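Homoserine kinase (Listeria monocytogenes, PDB 3HUL) probably catalyses the ATP-dependent phosphorylation of L-homoserine to O-phospho-L-homoserine in threonine biosynthesis, as a member of the GHMP kinase family. Local coordinates at residues G87-I97 and I116-V127; A130-G138 and D145-P153. All blocks are in the same frame, centred on the assembly; numbering follows the deposited sequence.

Contact 1. Residues G87-I97 and I116-V127; sequences GSSSAAVVAGI and IAAEIEGHPDNV. With SO4 (sulfate ion), chain C.
Glu121 reaches across to the first turn of helix 88-97. Its OE1 accepts a weak hydrogen bond from Ser89 OG at 3.3 Å. OE1 also lies 3.2 Å from Ser90 CA. The chain is bent about its CB-CG bond (chi2 -82°), and the other oxygen, OE2, touches Val93 CG2. Ser90 OG lies 3.2 Å from Asn126 CB. The amide of Asn126 is engaged elsewhere: ND2 bonds to Thr10 OG1.

Farther along the helix the contact is apolar. Val93 CG1 passes Ile120 CD1 at 3.8 Å, the two side chains running in opposite directions. Ile97 lays CD1 on Ala117 CB at 3.5 Å and also meets Ile116 CG2.

Gly87 is the N-cap of the helix. Its N gives a 2.9 Å hydrogen bond to sulfate O1, and Ser88 N gives one of 2.8 Å to O4. Gly85 N binds the same ion. The loop belongs to the predicted ATP site, residues 81-91. The sulfate, probably from the crystallisation liquor, is consistent with a phosphate-binding position. The two helix segments run at 133° to each other. Helix 57-65 packs on Val93 and Ile120, while strand 3-12 touches Ser90, Val94 and Asn126.

Contact 2. Residues A130-G138 and D145-P153; sequences AVLGNWVVG and DFYVRHLFP
Phe152 points the edge of its ring at a face of Trp135 in an edge-to-face pair, its centroid 5.3 Å from that of the five-membered ring of Trp135 and the planes at 79°. CD1 of Phe152 does the touching, toward the rim of the indole. His150 CB packs on the same indole, 3.5 Å from Trp135 CE3. Beside this cluster, Asn134 OD1 accepts a nearly straight 2.9 Å bond from Phe152 N, which sits above the amide plane. Helix 181-198 and strand 21-25 close over Trp135 and Phe152, so this end is tight and buried.

The frame is an antiparallel beta hairpin, strands 135-141 and 144-150. Trp135-His150 and Val137-Val148 are its hydrogen-bonded pairs here.

On the other face of the hairpin lie Val136, Tyr147 and Arg149. Leu132 CD1 sits over the Tyr147 ring in a CH-pi contact, 3.7 Å from the centroid. Arg149 stays extended from CG to NE, and its NE gives Leu132 O a bent 3.0 Å hydrogen bond. Its NH2 goes to Gly283 O. This side is less enclosed, and both Tyr147 and Arg149 are partly exposed. On the Trp135 face, His150 NE2 bonds to Ala196 O of the second subunit, and Val148 packs on Arg200 of that subunit.

How the contacts relate
Contact 1 closes in the chain before contact 2 opens, and helix 127-132 leads from one to the other. Their centres are about 14 Å apart. They meet directly where Val94 touches the second half of that helix: Val94 CG2 is 3.9 Å from Ala130 CB, and Val94 CG1 is 4.0 Å from Val131 CG2. A second touch joins Ala118 CB to Asp145 OD1 at 3.7 Å. Contact 1 includes part of the predicted ATP site and the sulfate. Contact 2 holds none of the predicted ATP-site residues; the side chain of Val136 is about 11 Å from that of Ser90. The hairpin of contact 2 borders the second subunit, whereas no other protein chain touches contact 1.

Contact 1. Residues G87-I97 and I116-V127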
loop_
_atom_site.group_PDB
_atom_site.type_symbol
_atom_site.label_atom_id
_atom_site.label_comp_id
_atom_site.label_asym_id
_atom_site.label_seq_id
_atom_site.Cartn_x
_atom_site.Cartn_y
_atom_site.Cartn_z
ATOM N N GLY A 87 21.574 -16.631 5.786
ATOM C CA GLY A 87 20.784 -17.517 4.976
ATOM C C GLY A 87 21.591 -18.259 3.924
ATOM O O GLY A 87 21.113 -18.468 2.804
ATOM N N SER A 88 22.808 -18.656 4.297
ATOM C CA SER A 88 23.666 -19.490 3.466
ATOM C C SER A 88 23.048 -20.865 3.306
ATOM O O SER A 88 22.874 -21.387 2.193
ATOM C CB SER A 88 25.045 -19.647 4.135
ATOM O OG SER A 88 25.949 -20.282 3.243
ATOM N N SER A 89 22.719 -21.463 4.441
ATOM C CA SER A 89 22.071 -22.753 4.433
ATOM C C SER A 89 20.793 -22.716 3.583
ATOM O O SER A 89 20.527 -23.617 2.758
ATOM C CB SER A 89 21.776 -23.163 5.868
ATOM O OG SER A 89 20.838 -24.227 5.893
ATOM N N SER A 90 20.001 -21.671 3.760
ATOM C CA SER A 90 18.698 -21.640 3.097
ATOM C C SER A 90 18.859 -21.382 1.599
ATOM O O SER A 90 18.070 -21.868 0.804
ATOM C CB SER A 90 17.766 -20.610 3.757
ATOM O OG SER A 90 17.545 -19.474 2.906
ATOM N N ALA A 91 19.883 -20.623 1.219
ATOM C CA ALA A 91 20.168 -20.405 -0.202
ATOM C C ALA A 91 20.551 -21.719 -0.921
ATOM O O ALA A 91 20.145 -21.935 -2.095
ATOM C CB ALA A 91 21.250 -19.350 -0.405
ATOM N N ALA A 92 21.282 -22.592 -0.209
ATOM C CA ALA A 92 21.702 -23.880 -0.764
ATOM C C ALA A 92 20.500 -24.795 -0.979
ATOM O O ALA A 92 20.381 -25.429 -2.040
ATOM C CB ALA A 92 22.827 -24.556 0.112
ATOM N N VAL A 93 19.585 -24.831 -0.012
ATOM C CA VAL A 93 18.359 -25.608 -0.136
ATOM C C VAL A 93 17.514 -25.121 -1.338
ATOM O O VAL A 93 17.115 -25.904 -2.197
ATOM C CB VAL A 93 17.512 -25.549 1.158
ATOM C CG1 VAL A 93 16.104 -26.103 0.896
ATOM C CG2 VAL A 93 18.216 -26.295 2.339
ATOM N N VAL A 94 17.278 -23.817 -1.405
ATOM C CA VAL A 94 16.586 -23.229 -2.558
ATOM C C VAL A 94 17.302 -23.543 -3.885
ATOM O O VAL A 94 16.661 -23.857 -4.864
ATOM C CB VAL A 94 16.387 -21.701 -2.355
ATOM C CG1 VAL A 94 15.863 -21.012 -3.651
ATOM C CG2 VAL A 94 15.485 -21.465 -1.154
ATOM N N ALA A 95 18.620 -23.459 -3.904
ATOM C CA ALA A 95 19.393 -23.797 -5.100
ATOM C C ALA A 95 19.204 -25.262 -5.548
ATOM O O ALA A 95 19.106 -25.539 -6.750
ATOM C CB ALA A 95 20.855 -23.490 -4.874
ATOM N N GLY A 96 19.129 -26.182 -4.583
ATOM C CA GLY A 96 18.876 -27.587 -4.867
ATOM C C GLY A 96 17.495 -27.814 -5.416
ATOM O O GLY A 96 17.293 -28.634 -6.312
ATOM N N ILE A 97 16.529 -27.082 -4.881
ATOM C CA ILE A 97 15.185 -27.123 -5.419
ATOM C C ILE A 97 15.164 -26.657 -6.886
ATOM O O ILE A 97 14.523 -27.286 -7.735
ATOM C CB ILE A 97 14.247 -26.303 -4.557
ATOM C CG1 ILE A 97 14.092 -26.983 -3.190
ATOM C CG2 ILE A 97 12.883 -26.133 -5.218
ATOM C CD1 ILE A 97 13.475 -26.055 -2.107
ATOM N N ILE A 116 8.121 -26.169 -0.166
ATOM C CA ILE A 116 9.069 -27.287 -0.102
ATOM C C ILE A 116 10.302 -26.904 0.696
ATOM O O ILE A 116 10.784 -27.677 1.530
ATOM C CB ILE A 116 9.486 -27.768 -1.522
ATOM C CG1 ILE A 116 8.307 -28.488 -2.215
ATOM C CG2 ILE A 116 10.749 -28.637 -1.468
ATOM C CD1 ILE A 116 8.457 -28.641 -3.728
ATOM N N ALA A 117 10.802 -25.699 0.444
ATOM C CA ALA A 117 11.982 -25.211 1.157
ATOM C C ALA A 117 11.707 -25.008 2.647
ATOM O O ALA A 117 12.582 -25.261 3.487
ATOM C CB ALA A 117 12.519 -23.917 0.509
ATOM N N ALA A 118 10.497 -24.572 2.967
ATOM C CA ALA A 118 10.124 -24.292 4.362
ATOM C C ALA A 118 9.968 -25.599 5.160
ATOM O O ALA A 118 10.408 -25.694 6.309
ATOM C CB ALA A 118 8.825 -23.453 4.417
ATOM N N GLU A 119 9.370 -26.603 4.519
ATOM C CA GLU A 119 9.272 -27.963 5.075
ATOM C C GLU A 119 10.662 -28.535 5.381
ATOM O O GLU A 119 10.867 -29.141 6.429
ATOM C CB GLU A 119 8.507 -28.842 4.087
ATOM C CG GLU A 119 8.074 -30.210 4.580
ATOM C CD GLU A 119 7.183 -30.931 3.544
ATOM O OE1 GLU A 119 6.156 -30.340 3.092
ATOM O OE2 GLU A 119 7.517 -32.086 3.178
ATOM N N ILE A 120 11.618 -28.326 4.477
ATOM C CA ILE A 120 12.994 -28.776 4.708
ATOM C C ILE A 120 13.648 -28.024 5.856
ATOM O O ILE A 120 14.289 -28.635 6.726
ATOM C CB ILE A 120 13.890 -28.627 3.456
ATOM C CG1 ILE A 120 13.425 -29.584 2.347
ATOM C CG2 ILE A 120 15.348 -28.889 3.814
ATOM C CD1 ILE A 120 14.171 -29.386 1.019
ATOM N N GLU A 121 13.510 -26.696 5.857
ATOM C CA GLU A 121 14.207 -25.895 6.862
ATOM C C GLU A 121 13.516 -25.824 8.225
ATOM O O GLU A 121 14.177 -25.557 9.236
ATOM C CB GLU A 121 14.497 -24.496 6.332
ATOM C CG GLU A 121 15.492 -24.475 5.156
ATOM C CD GLU A 121 16.947 -24.535 5.597
ATOM O OE1 GLU A 121 17.603 -23.493 5.531
ATOM O OE2 GLU A 121 17.450 -25.619 5.997
ATOM N N GLY A 122 12.201 -26.063 8.252
ATOM C CA GLY A 122 11.431 -26.004 9.481
ATOM C C GLY A 122 10.861 -24.621 9.785
ATOM O O GLY A 122 10.117 -24.458 10.756
ATOM N N HIS A 123 11.215 -23.632 8.955
ATOM C CA HIS A 123 10.686 -22.254 9.060
ATOM C C HIS A 123 10.742 -21.531 7.701
ATOM O O HIS A 123 11.589 -21.841 6.864
ATOM C CB HIS A 123 11.431 -21.454 10.140
ATOM C CG HIS A 123 12.913 -21.391 9.938
ATOM N ND1 HIS A 123 13.570 -20.224 9.592
ATOM C CD2 HIS A 123 13.872 -22.337 10.067
ATOM C CE1 HIS A 123 14.867 -20.463 9.489
ATOM N NE2 HIS A 123 15.076 -21.740 9.769
ATOM N N PRO A 124 9.847 -20.553 7.487
ATOM C CA PRO A 124 9.727 -20.002 6.157
ATOM C C PRO A 124 10.530 -18.717 5.904
ATOM O O PRO A 124 10.584 -18.271 4.764
ATOM C CB PRO A 124 8.224 -19.721 6.053
ATOM C CG PRO A 124 7.759 -19.488 7.460
ATOM C CD PRO A 124 8.834 -19.983 8.400
ATOM N N ASP A 125 11.166 -18.150 6.930
ATOM C CA ASP A 125 11.581 -16.740 6.863
ATOM C C ASP A 125 12.941 -16.431 6.231
ATOM O O ASP A 125 13.232 -15.265 5.944
ATOM C CB ASP A 125 11.335 -15.994 8.188
ATOM C CG ASP A 125 11.970 -16.681 9.412
ATOM O OD1 ASP A 125 12.029 -17.930 9.488
ATOM O OD2 ASP A 125 12.388 -15.943 10.330
ATOM N N ASN A 126 13.770 -17.454 6.006
ATOM C CA ASN A 126 14.855 -17.315 5.035
ATOM C C ASN A 126 14.386 -17.690 3.640
ATOM O O ASN A 126 14.588 -16.907 2.709
ATOM C CB ASN A 126 16.100 -18.123 5.398
ATOM C CG ASN A 126 16.768 -17.628 6.666
ATOM O OD1 ASN A 126 16.561 -18.211 7.728
ATOM N ND2 ASN A 126 17.567 -16.543 6.568
ATOM N N VAL A 127 13.761 -18.872 3.510
ATOM C CA VAL A 127 13.457 -19.461 2.201
ATOM C C VAL A 127 12.411 -18.730 1.352
ATOM O O VAL A 127 12.531 -18.682 0.132
ATOM C CB VAL A 127 13.132 -21.007 2.276
ATOM C CG1 VAL A 127 14.361 -21.805 2.763
ATOM C CG2 VAL A 127 11.888 -21.310 3.118
HETATM S S SO4 C . 22.821 -19.239 8.105
HETATM O O1 SO4 C . 21.605 -18.404 8.121
HETATM O O2 SO4 C . 23.475 -18.989 9.380
HETATM O O3 SO4 C . 22.509 -20.672 7.992
HETATM O O4 SO4 C . 23.671 -18.880 6.996
#

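Contact 2. Residues A130-G138 and D145-P153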
loop_
_atom_site.group_PDB
_atom_site.type_symbol
_atom_site.label_atom_id
_atom_site.label_comp_id
_atom_site.label_asym_id
_atom_site.label_seq_id
_atom_site.Cartn_x
_atom_site.Cartn_y
_atom_site.Cartn_z
ATOM N N ALA A 130 14.153 -15.864 -0.158
ATOM C CA ALA A 130 15.135 -16.400 -1.110
ATOM C C ALA A 130 14.466 -16.748 -2.441
ATOM O O ALA A 130 15.025 -16.511 -3.504
ATOM C CB ALA A 130 15.887 -17.625 -0.528
ATOM N N VAL A 131 13.252 -17.276 -2.381
ATOM C CA VAL A 131 12.493 -17.549 -3.600
ATOM C C VAL A 131 11.805 -16.303 -4.174
ATOM O O VAL A 131 11.802 -16.105 -5.366
ATOM C CB VAL A 131 11.430 -18.629 -3.354
ATOM C CG1 VAL A 131 10.581 -18.874 -4.639
ATOM C CG2 VAL A 131 12.088 -19.910 -2.900
ATOM N N LEU A 132 11.226 -15.458 -3.327
ATOM C CA LEU A 132 10.263 -14.442 -3.803
ATOM C C LEU A 132 10.900 -13.085 -3.970
ATOM O O LEU A 132 10.424 -12.252 -4.737
ATOM C CB LEU A 132 9.109 -14.352 -2.836
ATOM C CG LEU A 132 8.427 -15.717 -2.673
ATOM C CD1 LEU A 132 7.363 -15.575 -1.640
ATOM C CD2 LEU A 132 7.856 -16.222 -4.035
ATOM N N GLY A 133 12.008 -12.886 -3.264
ATOM C CA GLY A 133 12.723 -11.635 -3.312
ATOM C C GLY A 133 12.101 -10.660 -2.322
ATOM O O GLY A 133 10.985 -10.851 -1.842
ATOM N N ASN A 134 12.857 -9.616 -2.030
ATOM C CA ASN A 134 12.406 -8.529 -1.198
ATOM C C ASN A 134 12.044 -8.952 0.229
ATOM O O ASN A 134 12.740 -9.761 0.837
ATOM C CB ASN A 134 11.257 -7.785 -1.904
ATOM C CG ASN A 134 11.429 -6.305 -1.832
ATOM O OD1 ASN A 134 11.652 -5.755 -0.749
ATOM N ND2 ASN A 134 11.357 -5.643 -2.980
ATOM N N TRP A 135 10.944 -8.419 0.745
ATOM C CA TRP A 135 10.555 -8.608 2.152
ATOM C C TRP A 135 9.318 -9.500 2.175
ATOM O O TRP A 135 8.324 -9.213 1.478
ATOM C CB TRP A 135 10.338 -7.246 2.838
ATOM C CG TRP A 135 9.661 -7.296 4.178
ATOM C CD1 TRP A 135 9.891 -8.184 5.190
ATOM C CD2 TRP A 135 8.635 -6.414 4.646
ATOM N NE1 TRP A 135 9.070 -7.915 6.252
ATOM C CE2 TRP A 135 8.283 -6.836 5.946
ATOM C CE3 TRP A 135 8.006 -5.286 4.105
ATOM C CZ2 TRP A 135 7.319 -6.169 6.725
ATOM C CZ3 TRP A 135 7.024 -4.635 4.861
ATOM C CH2 TRP A 135 6.685 -5.091 6.161
ATOM N N VAL A 136 9.411 -10.608 2.912
ATOM C CA VAL A 136 8.281 -11.540 3.041
ATOM C C VAL A 136 7.843 -11.662 4.485
ATOM O O VAL A 136 8.679 -11.857 5.370
ATOM C CB VAL A 136 8.592 -12.948 2.482
ATOM C CG1 VAL A 136 7.272 -13.862 2.474
ATOM C CG2 VAL A 136 9.143 -12.820 1.094
ATOM N N VAL A 137 6.543 -11.485 4.713
ATOM C CA VAL A 137 5.928 -11.792 6.000
ATOM C C VAL A 137 5.237 -13.142 5.840
ATOM O O VAL A 137 4.385 -13.320 4.956
ATOM C CB VAL A 137 4.901 -10.716 6.431
ATOM C CG1 VAL A 137 4.155 -11.120 7.732
ATOM C CG2 VAL A 137 5.551 -9.368 6.564
ATOM N N GLY A 138 5.589 -14.087 6.702
ATOM C CA GLY A 138 5.191 -15.472 6.518
ATOM C C GLY A 138 4.663 -16.129 7.760
ATOM O O GLY A 138 4.882 -15.665 8.889
ATOM N N ASP A 145 1.778 -23.047 4.227
ATOM C CA ASP A 145 2.479 -21.778 4.340
ATOM C C ASP A 145 1.619 -20.660 3.788
ATOM O O ASP A 145 0.948 -20.817 2.759
ATOM C CB ASP A 145 3.795 -21.820 3.590
ATOM C CG ASP A 145 4.669 -22.959 4.042
ATOM O OD1 ASP A 145 5.275 -22.854 5.126
ATOM O OD2 ASP A 145 4.734 -23.964 3.312
ATOM N N PHE A 146 1.618 -19.549 4.518
ATOM C CA PHE A 146 0.973 -18.329 4.078
ATOM C C PHE A 146 2.029 -17.255 4.126
ATOM O O PHE A 146 2.865 -17.228 5.036
ATOM C CB PHE A 146 -0.210 -18.003 4.981
ATOM C CG PHE A 146 -1.232 -19.087 5.020
ATOM C CD1 PHE A 146 -2.222 -19.153 4.055
ATOM C CD2 PHE A 146 -1.176 -20.075 6.001
ATOM C CE1 PHE A 146 -3.180 -20.189 4.093
ATOM C CE2 PHE A 146 -2.108 -21.107 6.037
ATOM C CZ PHE A 146 -3.108 -21.165 5.077
ATOM N N TYR A 147 2.019 -16.392 3.126
ATOM C CA TYR A 147 3.042 -15.372 3.028
ATOM C C TYR A 147 2.527 -14.190 2.216
ATOM O O TYR A 147 1.636 -14.342 1.377
ATOM C CB TYR A 147 4.365 -15.952 2.463
ATOM C CG TYR A 147 4.283 -16.514 1.070
ATOM C CD1 TYR A 147 4.188 -15.663 -0.030
ATOM C CD2 TYR A 147 4.306 -17.907 0.836
ATOM C CE1 TYR A 147 4.110 -16.157 -1.345
ATOM C CE2 TYR A 147 4.225 -18.424 -0.482
ATOM C CZ TYR A 147 4.135 -17.528 -1.564
ATOM O OH TYR A 147 4.057 -17.957 -2.876
ATOM N N VAL A 148 3.045 -13.010 2.531
ATOM C CA VAL A 148 2.787 -11.820 1.742
ATOM C C VAL A 148 4.135 -11.204 1.449
ATOM O O VAL A 148 4.949 -11.038 2.367
ATOM C CB VAL A 148 1.897 -10.779 2.496
ATOM C CG1 VAL A 148 1.583 -9.602 1.584
ATOM C CG2 VAL A 148 0.586 -11.403 2.971
ATOM N N ARG A 149 4.367 -10.884 0.181
ATOM C CA ARG A 149 5.552 -10.129 -0.223
ATOM C C ARG A 149 5.244 -8.635 -0.320
ATOM O O ARG A 149 4.311 -8.234 -0.984
ATOM C CB ARG A 149 6.112 -10.638 -1.560
ATOM C CG ARG A 149 7.254 -9.775 -2.162
ATOM C CD ARG A 149 7.582 -10.336 -3.568
ATOM N NE ARG A 149 8.816 -9.839 -4.172
ATOM C CZ ARG A 149 8.922 -8.741 -4.923
ATOM N NH1 ARG A 149 7.859 -7.971 -5.148
ATOM N NH2 ARG A 149 10.100 -8.398 -5.442
ATOM N N HIS A 150 6.061 -7.830 0.344
ATOM C CA HIS A 150 5.956 -6.395 0.304
ATOM C C HIS A 150 7.308 -5.824 -0.155
ATOM O O HIS A 150 8.327 -6.541 -0.172
ATOM C CB HIS A 150 5.585 -5.853 1.698
ATOM C CG HIS A 150 4.113 -5.837 1.972
ATOM N ND1 HIS A 150 3.248 -4.956 1.351
ATOM C CD2 HIS A 150 3.348 -6.591 2.800
ATOM C CE1 HIS A 150 2.019 -5.162 1.797
ATOM N NE2 HIS A 150 2.047 -6.153 2.671
ATOM N N LEU A 151 7.305 -4.561 -0.569
ATOM C CA LEU A 151 8.537 -3.837 -0.860
ATOM C C LEU A 151 9.085 -3.253 0.396
ATOM O O LEU A 151 8.396 -2.490 1.065
ATOM C CB LEU A 151 8.239 -2.615 -1.680
ATOM C CG LEU A 151 8.043 -2.715 -3.157
ATOM C CD1 LEU A 151 6.627 -3.263 -3.458
ATOM C CD2 LEU A 151 8.270 -1.252 -3.593
ATOM N N PHE A 152 10.335 -3.564 0.698
ATOM C CA PHE A 152 11.012 -2.931 1.809
ATOM C C PHE A 152 11.454 -1.568 1.277
ATOM O O PHE A 152 11.849 -1.477 0.122
ATOM C CB PHE A 152 12.207 -3.774 2.246
ATOM C CG PHE A 152 12.533 -3.651 3.698
ATOM C CD1 PHE A 152 11.681 -4.185 4.667
ATOM C CD2 PHE A 152 13.689 -2.982 4.109
ATOM C CE1 PHE A 152 11.981 -4.085 6.022
ATOM C CE2 PHE A 152 13.999 -2.862 5.463
ATOM C CZ PHE A 152 13.130 -3.418 6.433
ATOM N N PRO A 153 11.316 -0.503 2.094
ATOM C CA PRO A 153 11.690 0.880 1.750
ATOM C C PRO A 153 13.132 1.065 1.311
ATOM O O PRO A 153 13.563 2.223 1.126
ATOM C CB PRO A 153 11.484 1.622 3.071
ATOM C CG PRO A 153 10.305 0.911 3.665
ATOM C CD PRO A 153 10.565 -0.550 3.362
#